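Local coordinates for succinoglycan biosynthesis protein (Bacillus cereus ATCC 14579, PDB 2QGM) that belongs to the erythromycin esterase-like family and may take part in succinoglycan biosynthesis, although its reaction is not established, at residues 41-46 with 377-382. Sequence-based numbering, arbitrary orientation.
Sequences IVKSIQ and TLGKVP
Val42 packs with both methyls against the end of helix 374-380 and the turn that follows. CG2 rests on the CB of Lys380 at 3.6 Å and also faces the carbonyl O and the CG2 of Thr377. CG1 lies anti to the backbone N (chi1 169°), which carries it to the turn after the helix, 3.8 Å from Val381 N. Lys380 touches chiefly through CB; a bend about the CB-CG bond turns the ammonium end away from helix 37-48. One turn on from Val42, the side chains of Ile45 and Val381 are set nearly perpendicular, with Ile45 CG2 4.1 Å from Val381 CG2. The other branch of Ile45 ends with CD1 against Thr377 CG2, again nearly perpendicular. Val381 CG2 meets Ile45 and Val42; Val381 CG1 lies 3.9 Å from Gln46 CA. The extended Gln46 side chain runs crosswise over CG and CD of Pro382, and its OE1 is 3.1 Å from Pro382 CG, a close polar-to-apolar contact. The interface is thus mainly van der Waals packing, joining the N-terminal helix 37-48 to the C-terminal end of helix 374-380. Ile45 also touches Trp400 of helix 395-402 and Leu388 of strand 385-389. Leu378 and Val381 pack on Phe386 of that strand, and Arg437 of strand 432-439 hydrogen-bonds Val381 O.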
ATOM      1  N   ILE A  41       0.110  -7.557 -31.514  1.00 33.91           N
ATOM      2  CA  ILE A  41       0.195  -6.772 -30.290  1.00 32.63           C
ATOM      3  C   ILE A  41       1.068  -7.475 -29.254  1.00 30.67           C
ATOM      4  O   ILE A  41       1.788  -6.818 -28.504  1.00 28.18           O
ATOM      5  CB  ILE A  41      -1.208  -6.483 -29.689  1.00 34.55           C
ATOM      6  CG1 ILE A  41      -1.919  -7.792 -29.349  1.00 37.29           C
ATOM      7  CG2 ILE A  41      -2.032  -5.648 -30.670  1.00 34.96           C
ATOM      8  CD1 ILE A  41      -3.316  -7.592 -28.790  1.00 39.03           C
ATOM      9  N   VAL A  42       1.014  -8.803 -29.219  1.00 29.47           N
ATOM     10  CA  VAL A  42       1.835  -9.549 -28.274  1.00 29.40           C
ATOM     11  C   VAL A  42       3.299  -9.381 -28.669  1.00 29.16           C
ATOM     12  O   VAL A  42       4.186  -9.385 -27.817  1.00 28.60           O
ATOM     13  CB  VAL A  42       1.484 -11.063 -28.264  1.00 28.37           C
ATOM     14  CG1 VAL A  42       2.537 -11.840 -27.487  1.00 29.11           C
ATOM     15  CG2 VAL A  42       0.116 -11.279 -27.626  1.00 29.42           C
ATOM     16  N   LYS A  43       3.542  -9.219 -29.966  1.00 28.75           N
ATOM     17  CA  LYS A  43       4.896  -9.052 -30.467  1.00 28.09           C
ATOM     18  C   LYS A  43       5.443  -7.673 -30.093  1.00 26.11           C
ATOM     19  O   LYS A  43       6.625  -7.526 -29.787  1.00 27.97           O
ATOM     20  CB  LYS A  43       4.920  -9.225 -31.990  1.00 30.50           C
ATOM     21  CG  LYS A  43       6.265  -9.659 -32.537  1.00 34.14           C
ATOM     22  CD  LYS A  43       6.639 -11.044 -32.020  1.00 37.64           C
ATOM     23  CE  LYS A  43       8.110 -11.370 -32.262  1.00 37.32           C
ATOM     24  NZ  LYS A  43       8.488 -11.379 -33.708  1.00 41.84           N
ATOM     25  N   SER A  44       4.570  -6.672 -30.113  1.00 24.12           N
ATOM     26  CA  SER A  44       4.943  -5.299 -29.799  1.00 21.97           C
ATOM     27  C   SER A  44       5.294  -5.144 -28.317  1.00 21.53           C
ATOM     28  O   SER A  44       6.236  -4.434 -27.966  1.00 22.32           O
ATOM     29  CB  SER A  44       3.791  -4.352 -30.169  1.00 20.49           C
ATOM     30  OG  SER A  44       4.177  -2.988 -30.088  1.00 21.35           O
ATOM     31  N   ILE A  45       4.538  -5.818 -27.457  1.00 20.80           N
ATOM     32  CA  ILE A  45       4.777  -5.752 -26.018  1.00 19.72           C
ATOM     33  C   ILE A  45       6.070  -6.493 -25.695  1.00 19.22           C
ATOM     34  O   ILE A  45       6.920  -5.998 -24.960  1.00 19.73           O
ATOM     35  CB  ILE A  45       3.620  -6.405 -25.232  1.00 20.09           C
ATOM     36  CG1 ILE A  45       2.289  -5.753 -25.623  1.00 19.18           C
ATOM     37  CG2 ILE A  45       3.866  -6.258 -23.729  1.00 21.71           C
ATOM     38  CD1 ILE A  45       1.056  -6.475 -25.092  1.00 22.60           C
ATOM     39  N   GLN A  46       6.205  -7.692 -26.250  1.00 19.21           N
ATOM     40  CA  GLN A  46       7.394  -8.517 -26.047  1.00 22.07           C
ATOM     41  C   GLN A  46       8.672  -7.747 -26.388  1.00 22.21           C
ATOM     42  O   GLN A  46       9.658  -7.792 -25.650  1.00 22.61           O
ATOM     43  CB  GLN A  46       7.302  -9.757 -26.934  1.00 22.89           C
ATOM     44  CG  GLN A  46       8.538 -10.641 -26.950  1.00 24.22           C
ATOM     45  CD  GLN A  46       8.512 -11.608 -28.126  1.00 26.11           C
ATOM     46  OE1 GLN A  46       7.445 -12.059 -28.535  1.00 27.62           O
ATOM     47  NE2 GLN A  46       9.680 -11.932 -28.667  1.00 26.19           N
ATOM     48  N   THR A 377      -3.556 -11.237 -22.247  1.00 24.61           N
ATOM     49  CA  THR A 377      -2.704 -10.842 -23.363  1.00 24.57           C
ATOM     50  C   THR A 377      -1.259 -10.827 -22.864  1.00 24.04           C
ATOM     51  O   THR A 377      -0.339 -11.234 -23.570  1.00 24.59           O
ATOM     52  CB  THR A 377      -3.071  -9.435 -23.899  1.00 26.03           C
ATOM     53  OG1 THR A 377      -4.407  -9.449 -24.421  1.00 28.80           O
ATOM     54  CG2 THR A 377      -2.112  -9.021 -25.005  1.00 27.90           C
ATOM     55  N   LEU A 378      -1.067 -10.366 -21.632  1.00 24.43           N
ATOM     56  CA  LEU A 378       0.267 -10.315 -21.044  1.00 22.39           C
ATOM     57  C   LEU A 378       0.818 -11.728 -20.876  1.00 21.96           C
ATOM     58  O   LEU A 378       2.029 -11.951 -20.969  1.00 22.59           O
ATOM     59  CB  LEU A 378       0.223  -9.609 -19.684  1.00 22.37           C
ATOM     60  CG  LEU A 378       0.009  -8.090 -19.684  1.00 21.65           C
ATOM     61  CD1 LEU A 378      -0.189  -7.600 -18.244  1.00 22.28           C
ATOM     62  CD2 LEU A 378       1.209  -7.401 -20.323  1.00 22.54           C
ATOM     63  N   GLY A 379      -0.082 -12.679 -20.631  1.00 20.03           N
ATOM     64  CA  GLY A 379       0.322 -14.062 -20.450  1.00 23.22           C
ATOM     65  C   GLY A 379       0.837 -14.687 -21.733  1.00 23.15           C
ATOM     66  O   GLY A 379       1.570 -15.676 -21.698  1.00 24.33           O
ATOM     67  N   LYS A 380       0.456 -14.097 -22.863  1.00 24.11           N
ATOM     68  CA  LYS A 380       0.862 -14.576 -24.185  1.00 24.53           C
ATOM     69  C   LYS A 380       2.315 -14.220 -24.486  1.00 25.49           C
ATOM     70  O   LYS A 380       2.997 -14.932 -25.227  1.00 24.51           O
ATOM     71  CB  LYS A 380      -0.038 -13.968 -25.265  1.00 25.71           C
ATOM     72  CG  LYS A 380      -1.495 -14.407 -25.184  1.00 27.78           C
ATOM     73  CD  LYS A 380      -1.673 -15.881 -25.515  1.00 29.99           C
ATOM     74  CE  LYS A 380      -3.146 -16.270 -25.485  1.00 31.52           C
ATOM     75  NZ  LYS A 380      -3.373 -17.718 -25.748  1.00 32.68           N
ATOM     76  N   VAL A 381       2.777 -13.111 -23.916  1.00 23.66           N
ATOM     77  CA  VAL A 381       4.145 -12.659 -24.110  1.00 23.11           C
ATOM     78  C   VAL A 381       5.095 -13.766 -23.679  1.00 21.40           C
ATOM     79  O   VAL A 381       4.944 -14.330 -22.593  1.00 21.41           O
ATOM     80  CB  VAL A 381       4.416 -11.407 -23.278  1.00 21.83           C
ATOM     81  CG1 VAL A 381       5.864 -10.985 -23.432  1.00 22.49           C
ATOM     82  CG2 VAL A 381       3.473 -10.298 -23.723  1.00 21.32           C
ATOM     83  N   PRO A 382       6.093 -14.088 -24.522  1.00 22.58           N
ATOM     84  CA  PRO A 382       7.047 -15.148 -24.192  1.00 22.36           C
ATOM     85  C   PRO A 382       8.044 -14.910 -23.064  1.00 21.65           C
ATOM     86  O   PRO A 382       9.193 -15.324 -23.155  1.00 20.67           O
ATOM     87  CB  PRO A 382       7.720 -15.437 -25.537  1.00 22.95           C
ATOM     88  CG  PRO A 382       7.735 -14.114 -26.194  1.00 23.77           C
ATOM     89  CD  PRO A 382       6.338 -13.575 -25.884  1.00 22.81           C
TER